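Local coordinates for protein porin (Rhodobacter capsulatus, PDB 2POR) that forms, as a homotrimer in the bacterial outer membrane, channels that let small hydrophilic solutes up to about 0.6 kDa diffuse through passively, at residues A[111-120]-A[130-138]; A[160-169]-A[181-192]. All coordinates share one frame; numbering follows the deposited sequence.

Contact 1. Residues A[111-120]-A[130-138]. With CA (calcium ion), chain D.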
ATOM      1  N   LEU A 111     -10.066  20.097  -2.018  1.00 17.88           N
ATOM      2  CA  LEU A 111     -11.083  19.530  -1.169  1.00 18.66           C
ATOM      3  C   LEU A 111     -11.168  18.018  -1.207  1.00 19.35           C
ATOM      4  O   LEU A 111     -11.943  17.407  -0.459  1.00 18.67           O
ATOM      5  CB  LEU A 111     -12.406  20.122  -1.564  1.00 19.31           C
ATOM      6  CG  LEU A 111     -12.607  21.585  -1.232  1.00 24.75           C
ATOM      7  CD1 LEU A 111     -13.898  22.104  -1.766  1.00 28.02           C
ATOM      8  CD2 LEU A 111     -12.647  21.707   0.263  1.00 33.78           C
ATOM      9  N   THR A 112     -10.387  17.356  -2.072  1.00 18.03           N
ATOM     10  CA  THR A 112     -10.462  15.906  -2.217  1.00 18.21           C
ATOM     11  C   THR A 112     -10.002  15.288  -0.903  1.00 16.40           C
ATOM     12  O   THR A 112      -8.985  15.734  -0.361  1.00 21.37           O
ATOM     13  CB  THR A 112      -9.534  15.455  -3.370  1.00 20.52           C
ATOM     14  OG1 THR A 112      -9.759  16.386  -4.427  1.00 21.48           O
ATOM     15  CG2 THR A 112      -9.767  14.015  -3.770  1.00 16.54           C
ATOM     16  N   ALA A 113     -10.652  14.255  -0.390  1.00 17.64           N
ATOM     17  CA  ALA A 113     -10.278  13.654   0.874  1.00 22.16           C
ATOM     18  C   ALA A 113     -10.885  12.266   0.958  1.00 23.20           C
ATOM     19  O   ALA A 113     -11.603  11.854   0.037  1.00 21.50           O
ATOM     20  CB  ALA A 113     -10.828  14.536   2.015  1.00 20.45           C
ATOM     21  N   GLU A 114     -10.648  11.561   2.077  1.00 17.56           N
ATOM     22  CA  GLU A 114     -11.179  10.247   2.288  1.00 17.62           C
ATOM     23  C   GLU A 114     -12.668  10.272   2.081  1.00 20.21           C
ATOM     24  O   GLU A 114     -13.360  11.185   2.522  1.00 19.38           O
ATOM     25  CB  GLU A 114     -10.806   9.829   3.680  1.00 21.43           C
ATOM     26  CG  GLU A 114     -11.387   8.457   4.001  1.00 31.92           C
ATOM     27  CD  GLU A 114     -10.956   7.769   5.305  1.00 50.58           C
ATOM     28  OE1 GLU A 114     -10.305   8.400   6.132  1.00 58.25           O
ATOM     29  OE2 GLU A 114     -11.271   6.588   5.490  1.00 57.25           O
ATOM     30  N   ASP A 115     -13.182   9.344   1.277  1.00 18.34           N
ATOM     31  CA  ASP A 115     -14.597   9.254   0.915  1.00 18.30           C
ATOM     32  C   ASP A 115     -15.174  10.487   0.266  1.00 14.16           C
ATOM     33  O   ASP A 115     -16.388  10.771   0.288  1.00 18.02           O
ATOM     34  CB  ASP A 115     -15.476   8.965   2.126  1.00 19.01           C
ATOM     35  CG  ASP A 115     -15.258   7.646   2.806  1.00 25.40           C
ATOM     36  OD1 ASP A 115     -14.825   6.687   2.159  1.00 28.95           O
ATOM     37  OD2 ASP A 115     -15.553   7.574   3.992  1.00 32.28           O
ATOM     38  N   ASN A 116     -14.284  11.264  -0.337  1.00 16.08           N
ATOM     39  CA  ASN A 116     -14.739  12.502  -0.901  1.00 21.18           C
ATOM     40  C   ASN A 116     -13.982  12.763  -2.209  1.00 17.53           C
ATOM     41  O   ASN A 116     -13.037  13.563  -2.277  1.00 18.38           O
ATOM     42  CB  ASN A 116     -14.538  13.651   0.140  1.00 13.57           C
ATOM     43  CG  ASN A 116     -15.371  14.837  -0.327  1.00 13.13           C
ATOM     44  OD1 ASN A 116     -16.636  14.786  -0.476  1.00 22.25           O
ATOM     45  ND2 ASN A 116     -14.643  15.942  -0.557  1.00 17.70           N
ATOM     46  N   PRO A 117     -14.377  12.089  -3.311  1.00 19.89           N
ATOM     47  CA  PRO A 117     -13.836  12.370  -4.630  1.00 22.27           C
ATOM     48  C   PRO A 117     -14.378  13.681  -5.201  1.00 18.54           C
ATOM     49  O   PRO A 117     -15.459  14.132  -4.792  1.00 18.89           O
ATOM     50  CB  PRO A 117     -14.232  11.124  -5.416  1.00 15.27           C
ATOM     51  CG  PRO A 117     -15.583  10.759  -4.838  1.00 17.83           C
ATOM     52  CD  PRO A 117     -15.354  11.004  -3.350  1.00 17.26           C
ATOM     53  N   VAL A 118     -13.681  14.320  -6.163  1.00 16.16           N
ATOM     54  CA  VAL A 118     -14.230  15.465  -6.896  1.00 16.43           C
ATOM     55  C   VAL A 118     -14.482  15.012  -8.366  1.00 25.34           C
ATOM     56  O   VAL A 118     -14.063  13.913  -8.774  1.00 19.32           O
ATOM     57  CB  VAL A 118     -13.250  16.727  -6.834  1.00 18.45           C
ATOM     58  CG1 VAL A 118     -13.220  17.063  -5.298  1.00 15.26           C
ATOM     59  CG2 VAL A 118     -11.788  16.557  -7.296  1.00 15.58           C
ATOM     60  N   LEU A 119     -15.158  15.822  -9.168  1.00 20.33           N
ATOM     61  CA  LEU A 119     -15.585  15.513 -10.534  1.00 20.99           C
ATOM     62  C   LEU A 119     -14.940  16.370 -11.609  1.00 20.18           C
ATOM     63  O   LEU A 119     -14.802  17.588 -11.424  1.00 19.36           O
ATOM     64  CB  LEU A 119     -17.081  15.670 -10.547  1.00 19.83           C
ATOM     65  CG  LEU A 119     -17.763  15.276 -11.802  1.00 29.38           C
ATOM     66  CD1 LEU A 119     -17.864  13.778 -11.811  1.00 33.62           C
ATOM     67  CD2 LEU A 119     -19.131  15.855 -11.849  1.00 28.54           C
ATOM     68  N   LEU A 120     -14.508  15.877 -12.774  1.00 16.23           N
ATOM     69  CA  LEU A 120     -13.954  16.736 -13.819  1.00 12.16           C
ATOM     70  C   LEU A 120     -14.620  16.275 -15.104  1.00 23.81           C
ATOM     71  O   LEU A 120     -14.690  15.075 -15.361  1.00 18.46           O
ATOM     72  CB  LEU A 120     -12.472  16.560 -13.994  1.00 14.54           C
ATOM     73  CG  LEU A 120     -11.804  17.217 -15.176  1.00 17.59           C
ATOM     74  CD1 LEU A 120     -11.982  18.725 -15.100  1.00 20.38           C
ATOM     75  CD2 LEU A 120     -10.315  16.855 -15.178  1.00 15.97           C
ATOM     76  N   VAL A 130     -13.346  22.420 -23.746  1.00 28.17           N
ATOM     77  CA  VAL A 130     -13.982  22.950 -22.557  1.00 29.20           C
ATOM     78  C   VAL A 130     -13.854  21.973 -21.398  1.00 40.17           C
ATOM     79  O   VAL A 130     -13.801  20.753 -21.606  1.00 25.40           O
ATOM     80  CB  VAL A 130     -15.448  23.204 -22.730  1.00 24.69           C
ATOM     81  CG1 VAL A 130     -15.518  24.447 -23.526  1.00 34.50           C
ATOM     82  CG2 VAL A 130     -16.185  22.033 -23.325  1.00 27.14           C
ATOM     83  N   ALA A 131     -13.784  22.473 -20.163  1.00 24.58           N
ATOM     84  CA  ALA A 131     -13.707  21.615 -18.971  1.00 21.75           C
ATOM     85  C   ALA A 131     -14.597  22.208 -17.867  1.00 27.70           C
ATOM     86  O   ALA A 131     -14.868  23.430 -17.860  1.00 27.02           O
ATOM     87  CB  ALA A 131     -12.240  21.531 -18.516  1.00 16.82           C
ATOM     88  N   ALA A 132     -15.163  21.394 -16.991  1.00 24.98           N
ATOM     89  CA  ALA A 132     -15.986  21.893 -15.899  1.00 25.03           C
ATOM     90  C   ALA A 132     -15.750  20.965 -14.720  1.00 34.14           C
ATOM     91  O   ALA A 132     -15.625  19.755 -14.907  1.00 20.34           O
ATOM     92  CB  ALA A 132     -17.465  21.862 -16.289  1.00 23.74           C
ATOM     93  N   SER A 133     -15.626  21.453 -13.496  1.00 21.23           N
ATOM     94  CA  SER A 133     -15.337  20.592 -12.357  1.00 18.46           C
ATOM     95  C   SER A 133     -16.113  21.037 -11.109  1.00 24.03           C
ATOM     96  O   SER A 133     -16.548  22.197 -11.053  1.00 22.23           O
ATOM     97  CB  SER A 133     -13.861  20.651 -12.096  1.00 14.79           C
ATOM     98  OG  SER A 133     -13.375  21.993 -12.122  1.00 19.72           O
ATOM     99  N   MET A 134     -16.352  20.193 -10.118  1.00 22.25           N
ATOM    100  CA  MET A 134     -17.004  20.619  -8.886  1.00 21.58           C
ATOM    101  C   MET A 134     -16.803  19.580  -7.803  1.00 33.98           C
ATOM    102  O   MET A 134     -16.488  18.423  -8.135  1.00 19.01           O
ATOM    103  CB  MET A 134     -18.489  20.805  -9.135  1.00 18.41           C
ATOM    104  CG  MET A 134     -19.209  19.488  -9.407  1.00 25.36           C
ATOM    105  SD  MET A 134     -20.983  19.670  -9.668  1.00 35.96           S
ATOM    106  CE  MET A 134     -21.515  20.201  -8.065  1.00 37.35           C
ATOM    107  N   SER A 135     -16.916  19.951  -6.528  1.00 18.02           N
ATOM    108  CA  SER A 135     -16.882  18.982  -5.453  1.00 16.76           C
ATOM    109  C   SER A 135     -18.331  18.882  -5.041  1.00 16.94           C
ATOM    110  O   SER A 135     -19.167  19.646  -5.533  1.00 20.09           O
ATOM    111  CB  SER A 135     -15.990  19.471  -4.299  1.00 20.02           C
ATOM    112  OG  SER A 135     -16.397  20.741  -3.789  1.00 20.86           O
ATOM    113  N   ASP A 136     -18.716  17.980  -4.160  1.00 16.31           N
ATOM    114  CA  ASP A 136     -20.112  17.823  -3.879  1.00 16.45           C
ATOM    115  C   ASP A 136     -20.633  18.655  -2.686  1.00 22.62           C
ATOM    116  O   ASP A 136     -21.829  18.523  -2.399  1.00 22.11           O
ATOM    117  CB  ASP A 136     -20.388  16.341  -3.639  1.00 18.28           C
ATOM    118  CG  ASP A 136     -19.718  15.658  -2.462  1.00 26.65           C
ATOM    119  OD1 ASP A 136     -19.289  16.245  -1.467  1.00 23.99           O
ATOM    120  OD2 ASP A 136     -19.591  14.439  -2.472  1.00 20.64           O
ATOM    121  N   GLY A 137     -19.830  19.431  -1.925  1.00 24.48           N
ATOM    122  CA  GLY A 137     -20.338  20.269  -0.826  1.00 23.91           C
ATOM    123  C   GLY A 137     -20.541  19.570   0.510  1.00 26.85           C
ATOM    124  O   GLY A 137     -20.973  20.233   1.450  1.00 25.96           O
ATOM    125  N   LYS A 138     -20.270  18.281   0.703  1.00 17.66           N
ATOM    126  CA  LYS A 138     -20.462  17.586   1.961  1.00 18.17           C
ATOM    127  C   LYS A 138     -19.215  16.842   2.326  1.00 30.18           C
ATOM    128  O   LYS A 138     -18.581  16.185   1.478  1.00 21.24           O
ATOM    129  CB  LYS A 138     -21.566  16.549   1.930  1.00 16.38           C
ATOM    130  CG  LYS A 138     -22.893  17.121   1.496  1.00 23.82           C
ATOM    131  CD  LYS A 138     -23.319  18.091   2.550  1.00 27.64           C
ATOM    132  CE  LYS A 138     -24.631  18.728   2.235  1.00 44.82           C
ATOM    133  NZ  LYS A 138     -25.290  18.926   3.514  1.00 46.52           N
TER
HETATM  134 CA    CA D 304     -18.736  14.318  -0.247  1.00 19.02          CA
HETATM  135  O   HOH W   1     -18.133  12.222  -1.118  1.00 16.16           O
HETATM  136  O   HOH W   2     -16.673  16.228  -3.346  1.00 18.03           O
HETATM  137  O   HOH W   3     -16.696  18.019   0.196  1.00 19.18           O
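Asn116 and Asp136 reach across from the two segments to grip one calcium ion. Asn116 gives its amide oxygen, OD1, at 2.2 Å from the calcium, while Asp136 binds through both carboxylate oxygens, its OD2 at 2.4 Å. Lys138 adds its backbone O at 2.5 Å from the metal, and water 1, which also donates to Asp115 O, fills a further position. Gly140 O of the same chain and Asn20 OD1 of a second subunit complete the shell, so the ion fastens two members of the trimer. Behind the ligands, Asn116 ND2 lies 3.1 Å from Leu111 O and donates to it, fixing the rotation of the amide. With CG between the backbone N and the carbonyl carbon (chi1 63°), Asp136 turns OD1 back to accept from Lys138 N (167° at the hydrogen), an Asx turn that leaves Lys138 O at the metal. Asp136 OD2 takes a further bond from Phe21 N of the second subunit. Water 2 joins the segments again, donating to Asn116 OD1 and Pro117 O and accepting from Asp136 N. These loops leave one end of a hairpin in the 16-stranded antiparallel porin barrel, made by strands 118-125 and 128-134. Within these segments Leu119 and Met134 form a hydrogen-bonded pair: Leu119 N meets Met134 O at 3.1 Å, and the return bond from Met134 N to Leu119 O is weak. Their side chains share a face, Leu119 CD2 lying 4.4 Å from Met134 CG, and both pack on Phe21 of the second subunit. On the other face Leu120 CD1 rests 4.0 Å from Ser133 CB, beside helix 78-83, whose Ala78 N is bonded to Ser133 OG. Val118 CG1 packs against Ser135 CB, and Ser135 OG is bonded to Glu149 N.

Contact 2. Residues A[160-169]-A[181-192]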
ATOM      1  N   ASN A 160       0.142  27.537 -33.744  1.00 40.08           N
ATOM      2  CA  ASN A 160       1.123  27.359 -32.671  1.00 58.74           C
ATOM      3  C   ASN A 160       0.606  27.723 -31.288  1.00 49.02           C
ATOM      4  O   ASN A 160       1.276  27.414 -30.299  1.00 47.25           O
ATOM      5  CB  ASN A 160       2.375  28.233 -32.824  1.00 63.82           C
ATOM      6  CG  ASN A 160       2.986  28.396 -34.213  1.00 89.40           C
ATOM      7  OD1 ASN A 160       2.330  28.933 -35.114  1.00107.52           O
ATOM      8  ND2 ASN A 160       4.231  27.988 -34.456  1.00 92.23           N
ATOM      9  N   TYR A 161      -0.554  28.382 -31.277  1.00 38.38           N
ATOM     10  CA  TYR A 161      -1.151  29.017 -30.129  1.00 39.40           C
ATOM     11  C   TYR A 161      -2.338  28.341 -29.546  1.00 45.36           C
ATOM     12  O   TYR A 161      -3.182  27.881 -30.299  1.00 41.06           O
ATOM     13  CB  TYR A 161      -1.619  30.403 -30.458  1.00 34.37           C
ATOM     14  CG  TYR A 161      -0.481  31.132 -31.112  1.00 57.59           C
ATOM     15  CD1 TYR A 161       0.469  31.736 -30.317  1.00 69.71           C
ATOM     16  CD2 TYR A 161      -0.349  31.118 -32.487  1.00 70.14           C
ATOM     17  CE1 TYR A 161       1.583  32.325 -30.893  1.00 73.90           C
ATOM     18  CE2 TYR A 161       0.761  31.703 -33.070  1.00 73.04           C
ATOM     19  CZ  TYR A 161       1.723  32.300 -32.266  1.00 78.64           C
ATOM     20  OH  TYR A 161       2.860  32.859 -32.826  1.00 85.47           O
ATOM     21  N   THR A 162      -2.409  28.262 -28.230  1.00 30.45           N
ATOM     22  CA  THR A 162      -3.651  27.919 -27.600  1.00 27.25           C
ATOM     23  C   THR A 162      -3.837  29.073 -26.675  1.00 35.32           C
ATOM     24  O   THR A 162      -2.875  29.535 -26.055  1.00 33.92           O
ATOM     25  CB  THR A 162      -3.583  26.682 -26.784  1.00 31.07           C
ATOM     26  OG1 THR A 162      -3.223  25.651 -27.694  1.00 39.71           O
ATOM     27  CG2 THR A 162      -4.915  26.398 -26.079  1.00 29.14           C
ATOM     28  N   VAL A 163      -5.024  29.614 -26.682  1.00 27.12           N
ATOM     29  CA  VAL A 163      -5.306  30.624 -25.698  1.00 37.49           C
ATOM     30  C   VAL A 163      -6.521  30.124 -24.934  1.00 30.21           C
ATOM     31  O   VAL A 163      -7.262  29.269 -25.425  1.00 33.78           O
ATOM     32  CB  VAL A 163      -5.592  32.055 -26.318  1.00 34.36           C
ATOM     33  CG1 VAL A 163      -4.327  32.499 -27.046  1.00 32.38           C
ATOM     34  CG2 VAL A 163      -6.830  32.069 -27.202  1.00 43.54           C
ATOM     35  N   GLY A 164      -6.738  30.551 -23.696  1.00 28.78           N
ATOM     36  CA  GLY A 164      -7.913  30.106 -22.975  1.00 30.23           C
ATOM     37  C   GLY A 164      -8.200  30.955 -21.740  1.00 28.31           C
ATOM     38  O   GLY A 164      -7.410  31.840 -21.376  1.00 28.35           O
ATOM     39  N   LEU A 165      -9.327  30.656 -21.103  1.00 24.05           N
ATOM     40  CA  LEU A 165      -9.679  31.304 -19.865  1.00 31.20           C
ATOM     41  C   LEU A 165     -10.438  30.370 -18.981  1.00 23.08           C
ATOM     42  O   LEU A 165     -11.065  29.411 -19.411  1.00 27.04           O
ATOM     43  CB  LEU A 165     -10.510  32.559 -20.093  1.00 40.23           C
ATOM     44  CG  LEU A 165     -11.871  32.670 -20.718  1.00 55.61           C
ATOM     45  CD1 LEU A 165     -12.857  33.230 -19.692  1.00 64.27           C
ATOM     46  CD2 LEU A 165     -11.797  33.644 -21.903  1.00 58.44           C
ATOM     47  N   GLY A 166     -10.310  30.639 -17.700  1.00 28.71           N
ATOM     48  CA  GLY A 166     -10.918  29.804 -16.705  1.00 24.37           C
ATOM     49  C   GLY A 166     -11.423  30.672 -15.572  1.00 22.71           C
ATOM     50  O   GLY A 166     -10.972  31.803 -15.387  1.00 23.22           O
ATOM     51  N   TYR A 167     -12.380  30.139 -14.871  1.00 22.54           N
ATOM     52  CA  TYR A 167     -12.954  30.810 -13.771  1.00 21.68           C
ATOM     53  C   TYR A 167     -13.197  29.717 -12.772  1.00 22.97           C
ATOM     54  O   TYR A 167     -13.892  28.726 -12.985  1.00 25.70           O
ATOM     55  CB  TYR A 167     -14.209  31.433 -14.229  1.00 19.60           C
ATOM     56  CG  TYR A 167     -14.891  32.049 -13.054  1.00 30.51           C
ATOM     57  CD1 TYR A 167     -14.406  33.215 -12.481  1.00 31.48           C
ATOM     58  CD2 TYR A 167     -15.976  31.373 -12.542  1.00 35.86           C
ATOM     59  CE1 TYR A 167     -15.045  33.699 -11.356  1.00 34.71           C
ATOM     60  CE2 TYR A 167     -16.613  31.849 -11.417  1.00 45.09           C
ATOM     61  CZ  TYR A 167     -16.137  33.006 -10.838  1.00 45.63           C
ATOM     62  OH  TYR A 167     -16.776  33.454  -9.701  1.00 43.91           O
ATOM     63  N   GLU A 168     -12.710  30.035 -11.594  1.00 25.32           N
ATOM     64  CA  GLU A 168     -12.770  29.139 -10.462  1.00 22.85           C
ATOM     65  C   GLU A 168     -13.358  29.792  -9.214  1.00 23.46           C
ATOM     66  O   GLU A 168     -13.095  30.972  -8.949  1.00 21.97           O
ATOM     67  CB  GLU A 168     -11.389  28.689 -10.117  1.00 23.96           C
ATOM     68  CG  GLU A 168     -10.463  28.188 -11.225  1.00 18.08           C
ATOM     69  CD  GLU A 168      -9.227  27.553 -10.636  1.00 17.37           C
ATOM     70  OE1 GLU A 168      -9.295  26.416 -10.183  1.00 19.97           O
ATOM     71  OE2 GLU A 168      -8.180  28.168 -10.615  1.00 21.50           O
ATOM     72  N   LYS A 169     -14.115  29.060  -8.425  1.00 21.91           N
ATOM     73  CA  LYS A 169     -14.595  29.597  -7.165  1.00 26.98           C
ATOM     74  C   LYS A 169     -14.763  28.571  -6.047  1.00 33.90           C
ATOM     75  O   LYS A 169     -14.926  27.362  -6.292  1.00 21.78           O
ATOM     76  CB  LYS A 169     -15.894  30.309  -7.410  1.00 22.39           C
ATOM     77  CG  LYS A 169     -16.954  29.393  -7.894  1.00 33.73           C
ATOM     78  CD  LYS A 169     -18.155  30.255  -7.797  1.00 55.00           C
ATOM     79  CE  LYS A 169     -19.233  29.348  -7.249  1.00 70.05           C
ATOM     80  NZ  LYS A 169     -20.335  30.159  -6.752  1.00 76.45           N
ATOM     81  N   MET A 181     -14.169  32.612  -2.177  1.00 21.42           N
ATOM     82  CA  MET A 181     -12.990  32.956  -2.950  1.00 19.55           C
ATOM     83  C   MET A 181     -13.311  32.782  -4.446  1.00 26.26           C
ATOM     84  O   MET A 181     -14.225  32.019  -4.794  1.00 23.03           O
ATOM     85  CB  MET A 181     -11.828  32.038  -2.571  1.00 20.30           C
ATOM     86  CG  MET A 181     -11.519  31.937  -1.063  1.00 22.93           C
ATOM     87  SD  MET A 181      -9.955  31.181  -0.622  1.00 27.32           S
ATOM     88  CE  MET A 181     -10.716  29.974   0.382  1.00 22.23           C
ATOM     89  N   GLU A 182     -12.626  33.474  -5.345  1.00 23.25           N
ATOM     90  CA  GLU A 182     -12.803  33.259  -6.768  1.00 28.22           C
ATOM     91  C   GLU A 182     -11.543  33.686  -7.453  1.00 22.99           C
ATOM     92  O   GLU A 182     -10.733  34.420  -6.864  1.00 23.60           O
ATOM     93  CB  GLU A 182     -13.943  34.042  -7.341  1.00 27.70           C
ATOM     94  CG  GLU A 182     -13.799  35.528  -7.183  1.00 39.91           C
ATOM     95  CD  GLU A 182     -14.764  36.332  -8.041  1.00 49.50           C
ATOM     96  OE1 GLU A 182     -15.962  36.023  -8.075  1.00 46.27           O
ATOM     97  OE2 GLU A 182     -14.280  37.268  -8.685  1.00 81.45           O
ATOM     98  N   GLN A 183     -11.307  33.188  -8.674  1.00 23.57           N
ATOM     99  CA  GLN A 183     -10.117  33.542  -9.435  1.00 20.27           C
ATOM    100  C   GLN A 183     -10.469  33.370 -10.907  1.00 24.71           C
ATOM    101  O   GLN A 183     -11.171  32.417 -11.261  1.00 25.60           O
ATOM    102  CB  GLN A 183      -8.973  32.618  -9.045  1.00 21.67           C
ATOM    103  CG  GLN A 183      -7.651  32.950  -9.668  1.00 22.57           C
ATOM    104  CD  GLN A 183      -6.596  32.069  -9.061  1.00 34.59           C
ATOM    105  OE1 GLN A 183      -6.231  32.295  -7.933  1.00 33.27           O
ATOM    106  NE2 GLN A 183      -5.998  31.049  -9.648  1.00 26.73           N
ATOM    107  N   LEU A 184     -10.037  34.317 -11.713  1.00 25.90           N
ATOM    108  CA  LEU A 184     -10.227  34.287 -13.147  1.00 25.47           C
ATOM    109  C   LEU A 184      -8.856  34.121 -13.748  1.00 30.93           C
ATOM    110  O   LEU A 184      -7.926  34.772 -13.276  1.00 29.59           O
ATOM    111  CB  LEU A 184     -10.808  35.580 -13.650  1.00 30.36           C
ATOM    112  CG  LEU A 184     -10.938  35.700 -15.188  1.00 53.58           C
ATOM    113  CD1 LEU A 184     -12.240  35.057 -15.713  1.00 41.36           C
ATOM    114  CD2 LEU A 184     -10.880  37.170 -15.540  1.00 61.50           C
ATOM    115  N   GLU A 185      -8.656  33.278 -14.767  1.00 24.93           N
ATOM    116  CA  GLU A 185      -7.344  33.089 -15.381  1.00 21.56           C
ATOM    117  C   GLU A 185      -7.409  33.296 -16.908  1.00 20.96           C
ATOM    118  O   GLU A 185      -8.434  32.958 -17.523  1.00 25.62           O
ATOM    119  CB  GLU A 185      -6.794  31.669 -15.206  1.00 28.40           C
ATOM    120  CG  GLU A 185      -6.477  31.135 -13.817  1.00 33.30           C
ATOM    121  CD  GLU A 185      -7.528  30.256 -13.171  1.00 31.54           C
ATOM    122  OE1 GLU A 185      -8.367  29.655 -13.826  1.00 27.29           O
ATOM    123  OE2 GLU A 185      -7.501  30.161 -11.963  1.00 25.85           O
ATOM    124  N   LEU A 186      -6.323  33.819 -17.475  1.00 24.15           N
ATOM    125  CA  LEU A 186      -6.110  33.897 -18.919  1.00 28.00           C
ATOM    126  C   LEU A 186      -4.804  33.165 -19.074  1.00 28.26           C
ATOM    127  O   LEU A 186      -3.861  33.399 -18.304  1.00 29.09           O
ATOM    128  CB  LEU A 186      -5.854  35.294 -19.472  1.00 30.48           C
ATOM    129  CG  LEU A 186      -6.967  36.244 -19.198  1.00 49.76           C
ATOM    130  CD1 LEU A 186      -6.491  37.634 -19.548  1.00 56.71           C
ATOM    131  CD2 LEU A 186      -8.207  35.793 -19.936  1.00 41.46           C
ATOM    132  N   ALA A 187      -4.722  32.259 -20.037  1.00 23.92           N
ATOM    133  CA  ALA A 187      -3.505  31.516 -20.238  1.00 23.34           C
ATOM    134  C   ALA A 187      -3.237  31.494 -21.742  1.00 27.75           C
ATOM    135  O   ALA A 187      -4.165  31.557 -22.549  1.00 26.70           O
ATOM    136  CB  ALA A 187      -3.700  30.103 -19.715  1.00 24.93           C
ATOM    137  N   ALA A 188      -1.991  31.422 -22.122  1.00 25.88           N
ATOM    138  CA  ALA A 188      -1.599  31.345 -23.508  1.00 34.01           C
ATOM    139  C   ALA A 188      -0.511  30.295 -23.581  1.00 33.31           C
ATOM    140  O   ALA A 188       0.340  30.266 -22.683  1.00 29.55           O
ATOM    141  CB  ALA A 188      -1.024  32.682 -23.978  1.00 26.52           C
ATOM    142  N   ILE A 189      -0.476  29.413 -24.583  1.00 36.39           N
ATOM    143  CA  ILE A 189       0.619  28.451 -24.758  1.00 27.67           C
ATOM    144  C   ILE A 189       1.030  28.504 -26.242  1.00 37.92           C
ATOM    145  O   ILE A 189       0.161  28.585 -27.109  1.00 33.44           O
ATOM    146  CB  ILE A 189       0.166  27.032 -24.407  1.00 29.72           C
ATOM    147  CG1 ILE A 189      -0.334  26.971 -22.990  1.00 39.00           C
ATOM    148  CG2 ILE A 189       1.343  26.088 -24.548  1.00 33.27           C
ATOM    149  CD1 ILE A 189      -1.555  26.069 -22.848  1.00 38.17           C
ATOM    150  N   ALA A 190       2.317  28.475 -26.549  1.00 34.42           N
ATOM    151  CA  ALA A 190       2.841  28.634 -27.882  1.00 33.15           C
ATOM    152  C   ALA A 190       3.989  27.700 -28.036  1.00 43.94           C
ATOM    153  O   ALA A 190       4.843  27.608 -27.139  1.00 36.50           O
ATOM    154  CB  ALA A 190       3.425  30.006 -28.129  1.00 29.97           C
ATOM    155  N   LYS A 191       3.998  26.967 -29.143  1.00 49.78           N
ATOM    156  CA  LYS A 191       5.185  26.186 -29.484  1.00 48.56           C
ATOM    157  C   LYS A 191       5.746  26.780 -30.740  1.00 51.68           C
ATOM    158  O   LYS A 191       5.012  27.032 -31.695  1.00 65.27           O
ATOM    159  CB  LYS A 191       4.917  24.711 -29.772  1.00 49.42           C
ATOM    160  CG  LYS A 191       3.579  24.426 -30.443  1.00 75.96           C
ATOM    161  CD  LYS A 191       2.897  23.320 -29.642  1.00 86.39           C
ATOM    162  CE  LYS A 191       2.390  23.831 -28.292  1.00 88.43           C
ATOM    163  NZ  LYS A 191       2.263  22.741 -27.341  1.00 91.69           N
ATOM    164  N   PHE A 192       7.028  27.089 -30.730  1.00 57.59           N
ATOM    165  CA  PHE A 192       7.738  27.635 -31.871  1.00 49.63           C
ATOM    166  C   PHE A 192       8.844  26.634 -32.154  1.00 55.22           C
ATOM    167  O   PHE A 192      10.042  26.848 -31.903  1.00 60.13           O
ATOM    168  CB  PHE A 192       8.342  28.991 -31.540  1.00 52.90           C
ATOM    169  CG  PHE A 192       7.310  30.035 -31.185  1.00 55.44           C
ATOM    170  CD1 PHE A 192       6.143  30.127 -31.920  1.00 63.13           C
ATOM    171  CD2 PHE A 192       7.566  30.869 -30.119  1.00 62.68           C
ATOM    172  CE1 PHE A 192       5.216  31.071 -31.574  1.00 71.79           C
ATOM    173  CE2 PHE A 192       6.629  31.812 -29.782  1.00 64.06           C
ATOM    174  CZ  PHE A 192       5.460  31.911 -30.507  1.00 66.40           C
TER
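Glu168 OE2 and Glu185 OE2 come within 2.5 Å of each other, so close that one carboxyl group probably holds a proton. Their carboxylate planes are turned 60° apart. Gln183 NE2 donates to Glu185 OE2 on its anti lone pair; the other two oxygens are also engaged, Glu168 OE1 with Thr106 OG1 and Glu185 OE1 with Ser79 OG, and Glu168 OE2 takes a further bond from Leu105 N. The acids project from a long antiparallel hairpin of the porin barrel, strands 161-171 and 181-192, paired without a break from Tyr161-Ala190 to Lys169-Glu182. Bent at chi2 (98°), Glu185 swings its carboxylate over Gly166, where a side-chain CB would run into OE1. On the opposite face Tyr167 OH donates to Glu182 OE1 at 3.1 Å, coming from above the carboxylate plane, with ring and carboxylate perpendicular. With CG opposite the backbone N (chi1 175°), the Tyr167 ring leans over the neighbouring strand, and its CD1 lies 4.3 Å from Leu184 CD1. A phenylalanine at Tyr167 would probably keep that apolar touch but leave Glu182 OE1 without the hydroxyl donor. Along this same face Leu165 CB packs 4.0 Å from Leu186 CD2, among side chains on the barrel surface, and a detergent molecule touches Leu186. At the far end the less well ordered Asn160 donates through ND2 to Lys191 O, in the carbonyl plane. There the Phe192 ring turns its edge to Tyr161, and Phe192 CE1 comes 3.2 Å from Tyr161 OH.

Overall arrangement
From the N terminus, the chain first passes helix 78-83 and then enters segment 111-120. Contact 1 closes the tight hairpin of strands 118-125 and 128-134, together with the loops that flank it. After residue 138 the chain runs through strand 148-158, which lies between the two hairpins in the sheet and pairs with both. Contact 2 then closes the hairpin of strands 161-171 and 181-192, with the end of strand 161-171 and the loop 172-180 between its segments. The two closures follow in series, neither nested nor crossed. The centres of contact 1 and contact 2 lie about 21 Å apart. Helix 78-83 meets both, whereas only contact 1 reaches a neighbouring subunit.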